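Local atomic coordinates of pumilio homolog 23 (Arabidopsis thaliana, PDB entry 5WZK), a protein that binds RNA in a sequence-specific manner through its pumilio repeats, recognising 18S rRNA, and probably regulates the translation and stability of target mRNAs. Residues G458-L463 against F471-C476; V497-T502 against Y507-L512; A332-L337 against F401-D406; S277-S282 against F315-E320. One frame throughout, in Å; residues are numbered along the deposited sequence.

Contact 1: residues G458-L463 against F471-C476; sequences GHFGEL and FTVEKC. With nucleotides of chain B.
K475 NZ comes to 3.0 Å from O6 of guanine G2 of chain B, and a long, weak ion pair links it to E437. The same helix, 467-478 of Pumilio repeat 8, puts its other side against helix 460-465. There V473 reaches across: with CG1 anti to the backbone N (chi1 170°), its CG2 branch meets L463 CB at 3.9 Å and sits at the edge of the F460 ring, 4.1 Å from CD1. C476 CB approaches F460 CE1 obliquely at 4.2 Å, and the methyl CG2 of T472 meets L463 CD2, while T472 OG1 is hydrogen-bonded to E437. A threonine suits this border, methyl to the core and hydroxyl to a charged neighbour. On the RNA side, F471 lays one ring face under the base, with C5 of G2 of chain B 3.5 Å above its centre. With an alanine here the guanine would probably lose its aromatic support and be freer to tilt away from K475. The chemistry thus divides the helix: branched and aromatic hydrocarbon packs its buried side, an arrangement consistent with presenting a ring and an ammonium group to the RNA.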
# COMPACT_ATOMS: atom_id res chain seq x y z
N GLY A 458 -36.82 2.94 1.09
CA GLY A 458 -36.98 4.32 0.68
C GLY A 458 -35.71 5.01 0.24
O GLY A 458 -35.77 6.18 -0.15
N HIS A 459 -34.57 4.32 0.28
CA HIS A 459 -33.30 4.95 -0.04
C HIS A 459 -32.44 4.13 -0.97
O HIS A 459 -31.32 4.56 -1.29
CB HIS A 459 -32.51 5.24 1.24
CG HIS A 459 -33.19 6.23 2.13
ND1 HIS A 459 -34.02 5.85 3.16
CD2 HIS A 459 -33.20 7.58 2.12
CE1 HIS A 459 -34.50 6.92 3.76
NE2 HIS A 459 -34.01 7.99 3.15
N PHE A 460 -32.90 2.97 -1.43
CA PHE A 460 -32.09 2.26 -2.40
C PHE A 460 -31.97 3.06 -3.68
O PHE A 460 -30.96 2.97 -4.37
CB PHE A 460 -32.65 0.87 -2.64
CG PHE A 460 -32.68 0.03 -1.40
CD1 PHE A 460 -31.54 -0.61 -0.96
CD2 PHE A 460 -33.84 -0.07 -0.64
CE1 PHE A 460 -31.56 -1.37 0.19
CE2 PHE A 460 -33.86 -0.82 0.51
CZ PHE A 460 -32.73 -1.48 0.94
N GLY A 461 -32.99 3.87 -4.00
CA GLY A 461 -32.93 4.83 -5.08
C GLY A 461 -31.70 5.72 -5.03
O GLY A 461 -30.83 5.59 -5.91
N GLU A 462 -31.60 6.62 -4.04
CA GLU A 462 -30.44 7.51 -3.96
C GLU A 462 -29.16 6.73 -3.75
O GLU A 462 -28.09 7.15 -4.22
CB GLU A 462 -30.59 8.56 -2.85
CG GLU A 462 -29.72 9.85 -3.12
CD GLU A 462 -28.97 10.44 -1.89
OE1 GLU A 462 -29.60 11.09 -1.03
OE2 GLU A 462 -27.73 10.26 -1.80
N LEU A 463 -29.23 5.59 -3.06
CA LEU A 463 -28.02 4.83 -2.79
C LEU A 463 -27.41 4.27 -4.07
O LEU A 463 -26.19 4.27 -4.24
CB LEU A 463 -28.33 3.72 -1.78
CG LEU A 463 -27.16 3.22 -0.93
CD1 LEU A 463 -26.48 4.34 -0.14
CD2 LEU A 463 -27.68 2.16 -0.00
N PHE A 471 -22.73 -0.70 -4.90
CA PHE A 471 -22.32 -1.98 -4.31
C PHE A 471 -23.21 -2.36 -3.13
O PHE A 471 -23.61 -3.52 -2.99
CB PHE A 471 -20.87 -1.91 -3.84
CG PHE A 471 -19.88 -1.95 -4.96
CD1 PHE A 471 -19.48 -0.77 -5.59
CD2 PHE A 471 -19.33 -3.15 -5.38
CE1 PHE A 471 -18.56 -0.81 -6.62
CE2 PHE A 471 -18.41 -3.18 -6.41
CZ PHE A 471 -18.02 -2.01 -7.03
N THR A 472 -23.52 -1.40 -2.26
CA THR A 472 -24.31 -1.70 -1.08
C THR A 472 -25.70 -2.20 -1.46
O THR A 472 -26.22 -3.15 -0.86
CB THR A 472 -24.38 -0.47 -0.18
OG1 THR A 472 -23.05 -0.04 0.13
CG2 THR A 472 -25.10 -0.79 1.14
N VAL A 473 -26.32 -1.58 -2.46
CA VAL A 473 -27.64 -2.02 -2.91
C VAL A 473 -27.60 -3.49 -3.32
O VAL A 473 -28.44 -4.28 -2.91
CB VAL A 473 -28.15 -1.13 -4.05
CG1 VAL A 473 -29.41 -1.72 -4.68
CG2 VAL A 473 -28.42 0.28 -3.52
N GLU A 474 -26.60 -3.88 -4.11
CA GLU A 474 -26.55 -5.26 -4.57
C GLU A 474 -26.27 -6.22 -3.42
O GLU A 474 -26.84 -7.31 -3.36
CB GLU A 474 -25.50 -5.45 -5.67
CG GLU A 474 -25.16 -6.93 -5.88
CD GLU A 474 -24.37 -7.22 -7.15
OE1 GLU A 474 -23.66 -6.31 -7.62
OE2 GLU A 474 -24.47 -8.35 -7.67
N LYS A 475 -25.40 -5.83 -2.49
CA LYS A 475 -25.11 -6.75 -1.40
C LYS A 475 -26.31 -6.92 -0.47
O LYS A 475 -26.51 -8.01 0.09
CB LYS A 475 -23.86 -6.29 -0.65
CG LYS A 475 -22.61 -6.88 -1.27
CD LYS A 475 -21.40 -5.98 -1.11
CE LYS A 475 -20.11 -6.75 -1.31
NZ LYS A 475 -19.03 -5.86 -1.78
N CYS A 476 -27.13 -5.87 -0.32
CA CYS A 476 -28.39 -6.02 0.41
C CYS A 476 -29.33 -6.95 -0.34
O CYS A 476 -29.83 -7.94 0.22
CB CYS A 476 -29.05 -4.66 0.61
SG CYS A 476 -28.24 -3.55 1.75
P G B 2 -12.02 1.32 -7.03
OP1 G B 2 -12.85 0.18 -7.52
OP2 G B 2 -11.32 2.21 -8.00
O5' G B 2 -12.89 2.29 -6.12
C5' G B 2 -13.78 3.25 -6.67
C4' G B 2 -14.93 3.51 -5.72
O4' G B 2 -15.77 2.32 -5.61
C3' G B 2 -14.54 3.87 -4.29
O3' G B 2 -15.58 4.67 -3.75
C2' G B 2 -14.58 2.51 -3.60
O2' G B 2 -14.68 2.55 -2.19
C1' G B 2 -15.83 1.93 -4.24
N9 G B 2 -15.95 0.47 -4.12
C8 G B 2 -15.24 -0.54 -4.72
N7 G B 2 -15.61 -1.73 -4.34
C5 G B 2 -16.61 -1.49 -3.41
C6 G B 2 -17.39 -2.38 -2.64
O6 G B 2 -17.32 -3.61 -2.64
N1 G B 2 -18.29 -1.69 -1.82
C2 G B 2 -18.42 -0.32 -1.76
N2 G B 2 -19.33 0.19 -0.92
N3 G B 2 -17.69 0.51 -2.47
C4 G B 2 -16.83 -0.14 -3.27

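Contact 2: residues V497-T502 against Y507-L512; sequences VDLSKT and YLLRKL
S500 and L509 mark the closest approach of the two backbones, their CA atoms 7.4 Å apart, at the last residue of helix 496-500 and within helix 505-511. These are two successive short helices of the PUM-HD, near the C-terminal end of the pumilio superhelix, and leucines join them. L499 and L509 lie alongside each other, pointing opposite ways, with L499 CD2 3.6 Å from L509 CG. L499 places its CG anti to the backbone N (chi1 -176°), which carries the branch toward the second helix; there the same CD2 also comes to 4.2 Å from L508 CD2. L508 continues inward to V473 and L492, so it links this pair to the preceding helices, whereas L509 is partly exposed. Its CD1 lies over the start of S500, 3.8 Å from the backbone N and 3.9 Å from CB.

Serine suits that place because it is small enough to let the leucine methyl close in and can turn its hydroxyl back to its own helix. S500 OG donates to V497 O at 2.7 Å, and a second hydrogen bond, to K496 O, shares the same hydroxyl. On the outer side of the second helix, K511 CB stands over one face of Y507, offset toward the rim, and the Y507 hydroxyl makes a weak hydrogen bond to E474. Where the first helix ends, L499 O takes two donors from one residue, T502 N and T502 OG1; the hydroxyl arrives at 2.8 Å with a C=O...donor angle of 137°.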
# COMPACT_ATOMS: atom_id res chain seq x y z
N VAL A 497 -33.71 5.92 -15.16
CA VAL A 497 -33.16 6.88 -16.10
C VAL A 497 -31.82 7.42 -15.59
O VAL A 497 -30.77 7.29 -16.24
CB VAL A 497 -34.17 8.01 -16.36
CG1 VAL A 497 -33.66 8.97 -17.42
CG2 VAL A 497 -35.52 7.42 -16.75
N ASP A 498 -31.85 8.03 -14.41
CA ASP A 498 -30.62 8.55 -13.82
C ASP A 498 -29.60 7.44 -13.55
O ASP A 498 -28.40 7.62 -13.74
CB ASP A 498 -30.96 9.31 -12.54
CG ASP A 498 -32.20 10.17 -12.71
OD1 ASP A 498 -32.05 11.35 -13.09
OD2 ASP A 498 -33.32 9.66 -12.48
N LEU A 499 -30.07 6.26 -13.11
CA LEU A 499 -29.13 5.19 -12.77
C LEU A 499 -28.39 4.68 -14.00
O LEU A 499 -27.18 4.40 -13.94
CB LEU A 499 -29.85 4.05 -12.05
CG LEU A 499 -29.01 2.87 -11.53
CD1 LEU A 499 -27.98 3.27 -10.48
CD2 LEU A 499 -29.92 1.79 -10.99
N SER A 500 -29.08 4.57 -15.14
CA SER A 500 -28.43 4.11 -16.37
C SER A 500 -27.33 5.07 -16.82
O SER A 500 -26.37 4.65 -17.47
CB SER A 500 -29.45 3.94 -17.48
OG SER A 500 -30.11 5.18 -17.72
N LYS A 501 -27.47 6.36 -16.49
CA LYS A 501 -26.48 7.37 -16.82
C LYS A 501 -25.43 7.58 -15.72
O LYS A 501 -24.96 8.72 -15.53
CB LYS A 501 -27.19 8.69 -17.15
N THR A 502 -25.04 6.53 -14.98
CA THR A 502 -23.91 6.57 -14.04
C THR A 502 -22.95 5.45 -14.40
O THR A 502 -23.19 4.67 -15.32
CB THR A 502 -24.34 6.43 -12.58
OG1 THR A 502 -24.96 5.15 -12.38
CG2 THR A 502 -25.28 7.54 -12.17
N TYR A 507 -24.48 -1.83 -14.85
CA TYR A 507 -24.23 -3.14 -14.26
C TYR A 507 -25.30 -3.49 -13.24
O TYR A 507 -25.87 -4.59 -13.25
CB TYR A 507 -22.85 -3.16 -13.61
CG TYR A 507 -22.61 -4.34 -12.68
CD1 TYR A 507 -22.96 -4.28 -11.34
CD2 TYR A 507 -22.02 -5.50 -13.15
CE1 TYR A 507 -22.75 -5.35 -10.50
CE2 TYR A 507 -21.80 -6.58 -12.30
CZ TYR A 507 -22.17 -6.49 -10.98
OH TYR A 507 -21.95 -7.55 -10.12
N LEU A 508 -25.58 -2.57 -12.31
CA LEU A 508 -26.56 -2.83 -11.27
C LEU A 508 -27.93 -3.13 -11.86
O LEU A 508 -28.64 -4.03 -11.39
CB LEU A 508 -26.63 -1.64 -10.33
CG LEU A 508 -27.47 -1.95 -9.11
CD1 LEU A 508 -26.73 -2.98 -8.28
CD2 LEU A 508 -27.79 -0.69 -8.31
N LEU A 509 -28.33 -2.36 -12.88
CA LEU A 509 -29.62 -2.58 -13.53
C LEU A 509 -29.68 -3.94 -14.20
O LEU A 509 -30.75 -4.56 -14.24
CB LEU A 509 -29.88 -1.49 -14.56
CG LEU A 509 -30.34 -0.13 -14.04
CD1 LEU A 509 -30.15 0.96 -15.09
CD2 LEU A 509 -31.80 -0.22 -13.59
N ARG A 510 -28.54 -4.42 -14.71
CA ARG A 510 -28.47 -5.70 -15.40
C ARG A 510 -28.34 -6.84 -14.41
O ARG A 510 -29.02 -7.87 -14.54
CB ARG A 510 -27.29 -5.69 -16.38
CG ARG A 510 -27.48 -6.47 -17.68
CD ARG A 510 -26.28 -6.33 -18.63
NE ARG A 510 -25.93 -4.93 -18.91
CZ ARG A 510 -24.80 -4.33 -18.54
NH1 ARG A 510 -24.60 -3.05 -18.84
NH2 ARG A 510 -23.86 -4.99 -17.87
N LYS A 511 -27.48 -6.67 -13.40
CA LYS A 511 -27.25 -7.72 -12.40
C LYS A 511 -28.51 -8.01 -11.62
O LYS A 511 -28.76 -9.16 -11.25
CB LYS A 511 -26.13 -7.31 -11.45
CG LYS A 511 -25.47 -8.48 -10.71
CD LYS A 511 -24.59 -9.31 -11.65
CE LYS A 511 -23.44 -10.03 -10.93
NZ LYS A 511 -23.84 -11.15 -10.01
N LEU A 512 -29.33 -6.99 -11.37
CA LEU A 512 -30.59 -7.18 -10.68
C LEU A 512 -31.75 -7.38 -11.64
O LEU A 512 -32.88 -7.56 -11.17
CB LEU A 512 -30.88 -5.99 -9.76
CG LEU A 512 -30.47 -6.18 -8.30
CD1 LEU A 512 -29.04 -6.65 -8.22
CD2 LEU A 512 -30.64 -4.90 -7.54

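Contact 3: residues A332-L337 against F401-D406; sequences AVSQRL and FKFSSD
Q335 sets its side-chain amide nearly upright on the F403 ring: the two planes are 71° apart, and NE2 stands 3.2 Å above the ring, over its centre. The pair joins helix 324-337 of the PUM-HD superhelix to the irregular segment that links helices 391-400 and 409-416. The partly positive N-H groups of the amide are compatible with the electron-rich face of a phenylalanine, and NE2 is further placed by a weak hydrogen bond to G399 O. The aliphatic part of the glutamine follows the ring as well, its CG 3.5 Å from F403 CE1.

S334 comes to the same ring from another direction, in its plane: CB lies at the edge, and OG is 3.4 Å from CZ. With OG anti to the backbone N (chi1 168°), the hydroxyl can bond to S339 O as its polar partner. F403 also rests on E341 and C345 of helix 341-352, so its ring is shared between two helices. Were F403 an alanine, a gap would probably open among these helices and the Q335 amide lose the face it stands on. K402 lies across Q335, its CB 4.0 Å from OE1, and then turns off. Past the ring, S404 OG donates to D406 OD2 at 3.1 Å, on the anti side of the carboxylate and tilted 31° out of its plane.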
# COMPACT_ATOMS: atom_id res chain seq x y z
N ALA A 332 -6.89 -7.60 13.83
CA ALA A 332 -6.68 -8.46 12.68
C ALA A 332 -5.82 -9.67 13.03
O ALA A 332 -6.11 -10.78 12.59
CB ALA A 332 -6.05 -7.67 11.53
N VAL A 333 -4.76 -9.48 13.81
CA VAL A 333 -3.92 -10.63 14.11
C VAL A 333 -4.64 -11.56 15.07
O VAL A 333 -4.41 -12.78 15.06
CB VAL A 333 -2.53 -10.19 14.64
CG1 VAL A 333 -2.59 -9.73 16.09
CG2 VAL A 333 -1.53 -11.30 14.48
N SER A 334 -5.55 -11.02 15.90
CA SER A 334 -6.40 -11.86 16.73
C SER A 334 -7.16 -12.88 15.88
O SER A 334 -7.15 -14.09 16.19
CB SER A 334 -7.38 -11.00 17.51
OG SER A 334 -8.38 -11.81 18.09
N GLN A 335 -7.81 -12.42 14.80
CA GLN A 335 -8.44 -13.35 13.86
C GLN A 335 -7.44 -14.34 13.31
O GLN A 335 -7.67 -15.55 13.36
CB GLN A 335 -9.07 -12.61 12.71
CG GLN A 335 -10.47 -12.16 12.95
CD GLN A 335 -10.65 -10.73 12.54
OE1 GLN A 335 -10.03 -10.28 11.57
NE2 GLN A 335 -11.46 -9.99 13.30
N ARG A 336 -6.32 -13.84 12.78
CA ARG A 336 -5.41 -14.71 12.05
C ARG A 336 -4.77 -15.74 12.96
O ARG A 336 -4.61 -16.90 12.58
CB ARG A 336 -4.34 -13.88 11.34
CG ARG A 336 -3.26 -14.74 10.70
CD ARG A 336 -2.29 -13.93 9.84
NE ARG A 336 -1.42 -13.06 10.64
CZ ARG A 336 -0.32 -13.48 11.26
NH1 ARG A 336 0.03 -14.76 11.20
NH2 ARG A 336 0.41 -12.61 11.96
N LEU A 337 -4.41 -15.35 14.18
CA LEU A 337 -3.85 -16.31 15.11
C LEU A 337 -4.90 -17.05 15.91
O LEU A 337 -4.54 -17.98 16.66
CB LEU A 337 -2.89 -15.62 16.07
CG LEU A 337 -1.61 -15.10 15.44
CD1 LEU A 337 -0.67 -14.69 16.56
CD2 LEU A 337 -0.99 -16.17 14.54
N PHE A 401 -16.35 -7.25 12.37
CA PHE A 401 -17.37 -8.10 11.76
C PHE A 401 -16.80 -9.29 10.99
O PHE A 401 -17.58 -9.99 10.34
CB PHE A 401 -18.29 -7.28 10.85
CG PHE A 401 -19.21 -6.36 11.60
CD1 PHE A 401 -20.20 -6.87 12.42
CD2 PHE A 401 -19.08 -4.99 11.50
CE1 PHE A 401 -21.04 -6.03 13.14
CE2 PHE A 401 -19.92 -4.15 12.22
CZ PHE A 401 -20.90 -4.67 13.03
N LYS A 402 -15.50 -9.54 11.05
CA LYS A 402 -14.97 -10.83 10.57
C LYS A 402 -14.85 -11.85 11.70
O LYS A 402 -14.67 -13.04 11.43
CB LYS A 402 -13.62 -10.64 9.86
CG LYS A 402 -13.75 -10.12 8.42
CD LYS A 402 -12.42 -9.70 7.79
CE LYS A 402 -11.57 -10.90 7.40
NZ LYS A 402 -10.27 -10.48 6.77
N PHE A 403 -14.95 -11.42 12.96
CA PHE A 403 -15.11 -12.37 14.04
C PHE A 403 -16.46 -13.08 13.93
O PHE A 403 -17.39 -12.60 13.27
CB PHE A 403 -15.03 -11.68 15.41
CG PHE A 403 -13.65 -11.24 15.81
CD1 PHE A 403 -12.62 -12.14 15.95
CD2 PHE A 403 -13.41 -9.90 16.11
CE1 PHE A 403 -11.37 -11.72 16.33
CE2 PHE A 403 -12.17 -9.48 16.52
CZ PHE A 403 -11.15 -10.39 16.63
N SER A 404 -16.57 -14.21 14.61
CA SER A 404 -17.86 -14.89 14.65
C SER A 404 -18.80 -14.17 15.62
O SER A 404 -18.38 -13.48 16.55
CB SER A 404 -17.69 -16.35 15.05
OG SER A 404 -17.37 -16.48 16.43
N SER A 405 -20.11 -14.38 15.41
CA SER A 405 -21.13 -13.68 16.18
C SER A 405 -20.99 -13.86 17.69
O SER A 405 -21.47 -13.00 18.43
CB SER A 405 -22.52 -14.13 15.73
OG SER A 405 -22.59 -15.53 15.58
N ASP A 406 -20.32 -14.93 18.14
CA ASP A 406 -20.10 -15.15 19.58
C ASP A 406 -19.40 -13.97 20.25
O ASP A 406 -19.68 -13.65 21.41
CB ASP A 406 -19.25 -16.39 19.81
CG ASP A 406 -19.82 -17.61 19.18
OD1 ASP A 406 -20.96 -17.98 19.55
OD2 ASP A 406 -19.14 -18.19 18.31

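Contact 4: residues S277-S282 against F315-E320; sequences SLFELS and FKDLLE
D317 is the first residue of helix 315-320 to meet the other segment: its CB lies 3.9 Å from F279 CZ, with the carboxylate and ring planes turned 57° apart. OD2 of D317 is engaged in a salt bridge with R314, and R314 also makes a cation-pi contact with F279, so the aspartate and the ring share one arginine. F279 can reach this far because its CG is anti to the backbone N (chi1 174°), which sends the ring across to the second helix.

L318 comes next and joins the contact at its CD2 branch, 4.1 Å from F279 CE1 and 3.6 Å from S282 CB. In the pumilio superhelix the repeats stack their helices side by side, and here the short axes of 278-282 and 315-320 run nearly parallel, 15° apart and 11.2 Å at closest approach. Serine fits beside L318 because it is small and satisfies its own buried hydroxyl: S282 OG donates to L278 O at 2.6 Å from above the carbonyl plane, while S282 N reaches that oxygen from the opposite face.

L319, one step on, turns its side chain instead to V327, L348 and V352 of the following helices. E320, which is exposed, forms a long salt bridge through OE1 with K316 NZ one turn earlier.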
# COMPACT_ATOMS: atom_id res chain seq x y z
N SER A 277 8.62 -2.53 25.30
CA SER A 277 8.50 -1.13 24.90
C SER A 277 7.33 -0.90 23.95
O SER A 277 7.23 0.17 23.34
CB SER A 277 9.81 -0.62 24.29
OG SER A 277 10.95 -1.26 24.86
N LEU A 278 6.40 -1.87 23.85
CA LEU A 278 5.32 -1.76 22.87
C LEU A 278 4.48 -0.50 23.08
O LEU A 278 4.14 0.17 22.10
CB LEU A 278 4.44 -3.01 22.92
CG LEU A 278 5.09 -4.35 22.57
CD1 LEU A 278 4.06 -5.49 22.51
CD2 LEU A 278 5.90 -4.26 21.27
N PHE A 279 4.11 -0.16 24.32
CA PHE A 279 3.17 0.95 24.43
C PHE A 279 3.86 2.28 24.16
O PHE A 279 3.29 3.15 23.48
CB PHE A 279 2.48 1.00 25.79
CG PHE A 279 1.62 2.22 25.95
CD1 PHE A 279 0.51 2.41 25.16
CD2 PHE A 279 1.96 3.21 26.85
CE1 PHE A 279 -0.26 3.55 25.28
CE2 PHE A 279 1.18 4.36 26.96
CZ PHE A 279 0.07 4.52 26.18
N GLU A 280 5.07 2.47 24.69
CA GLU A 280 5.75 3.74 24.46
C GLU A 280 6.06 3.94 22.98
O GLU A 280 6.06 5.08 22.49
CB GLU A 280 7.04 3.82 25.27
CG GLU A 280 7.75 5.13 25.11
CD GLU A 280 9.24 4.98 25.27
OE1 GLU A 280 9.66 3.93 25.82
OE2 GLU A 280 9.98 5.90 24.85
N LEU A 281 6.31 2.84 22.27
CA LEU A 281 6.47 2.90 20.83
C LEU A 281 5.15 3.18 20.13
O LEU A 281 5.11 3.93 19.15
CB LEU A 281 7.10 1.59 20.34
CG LEU A 281 8.59 1.50 20.68
CD1 LEU A 281 9.19 0.14 20.40
CD2 LEU A 281 9.32 2.55 19.91
N SER A 282 4.05 2.62 20.64
CA SER A 282 2.74 2.81 20.03
C SER A 282 2.28 4.26 20.04
O SER A 282 1.43 4.64 19.23
CB SER A 282 1.70 1.96 20.73
OG SER A 282 2.02 0.59 20.59
N PHE A 315 -5.96 0.48 25.26
CA PHE A 315 -6.76 0.75 24.06
C PHE A 315 -7.32 2.16 24.08
O PHE A 315 -7.27 2.87 23.06
CB PHE A 315 -7.90 -0.27 23.93
CG PHE A 315 -7.56 -1.53 23.14
CD1 PHE A 315 -6.28 -2.05 23.14
CD2 PHE A 315 -8.53 -2.18 22.40
CE1 PHE A 315 -5.99 -3.21 22.42
CE2 PHE A 315 -8.25 -3.33 21.68
CZ PHE A 315 -6.97 -3.85 21.70
N LYS A 316 -7.85 2.60 25.22
CA LYS A 316 -8.41 3.95 25.28
C LYS A 316 -7.35 5.00 24.98
O LYS A 316 -7.65 6.01 24.35
CB LYS A 316 -9.03 4.20 26.65
CG LYS A 316 -9.79 5.53 26.78
CD LYS A 316 -10.03 5.86 28.25
CE LYS A 316 -11.36 6.56 28.45
NZ LYS A 316 -11.41 7.85 27.70
N ASP A 317 -6.11 4.77 25.41
CA ASP A 317 -5.03 5.69 25.10
C ASP A 317 -4.80 5.77 23.60
O ASP A 317 -4.69 6.86 23.02
CB ASP A 317 -3.74 5.26 25.81
CG ASP A 317 -3.87 5.26 27.33
OD1 ASP A 317 -4.06 6.35 27.92
OD2 ASP A 317 -3.79 4.16 27.93
N LEU A 318 -4.75 4.61 22.95
CA LEU A 318 -4.39 4.56 21.54
C LEU A 318 -5.41 5.28 20.67
O LEU A 318 -5.03 6.04 19.77
CB LEU A 318 -4.22 3.10 21.12
CG LEU A 318 -3.13 2.31 21.87
CD1 LEU A 318 -3.21 0.83 21.58
CD2 LEU A 318 -1.74 2.83 21.54
N LEU A 319 -6.72 5.09 20.93
CA LEU A 319 -7.73 5.79 20.15
C LEU A 319 -7.73 7.28 20.46
O LEU A 319 -7.94 8.12 19.58
CB LEU A 319 -9.12 5.22 20.43
CG LEU A 319 -9.28 3.71 20.33
CD1 LEU A 319 -10.70 3.33 20.64
CD2 LEU A 319 -8.89 3.20 18.96
N GLU A 320 -7.47 7.62 21.71
CA GLU A 320 -7.56 9.01 22.14
C GLU A 320 -6.39 9.83 21.60
O GLU A 320 -6.54 11.04 21.36
CB GLU A 320 -7.62 9.05 23.66
CG GLU A 320 -8.17 10.32 24.24
CD GLU A 320 -8.54 10.16 25.71
OE1 GLU A 320 -8.01 9.21 26.34
OE2 GLU A 320 -9.35 10.96 26.21

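How the contacts relate
Contacts 1 and 2 touch each other near the C-terminal end of the superhelix, their centres about 12 Å apart. E474 of contact 1 packs on the second helix of contact 2, its CB 3.8 Å from L508 CD1. Contacts 3 and 4 lie earlier in the arc, with centres about 21 Å apart; they do not touch, their nearest atoms being about 8 Å apart, but helices 315-320 and 324-337 follow each other in the chain. Contact 4 and contact 2 are farthest apart, about 46 Å between centres. Contact 1 alone touches the guanine G2 of chain B; the nearest atoms of contacts 2 and 3 are about 10 Å from the RNA, and those of contact 4 about 6 Å.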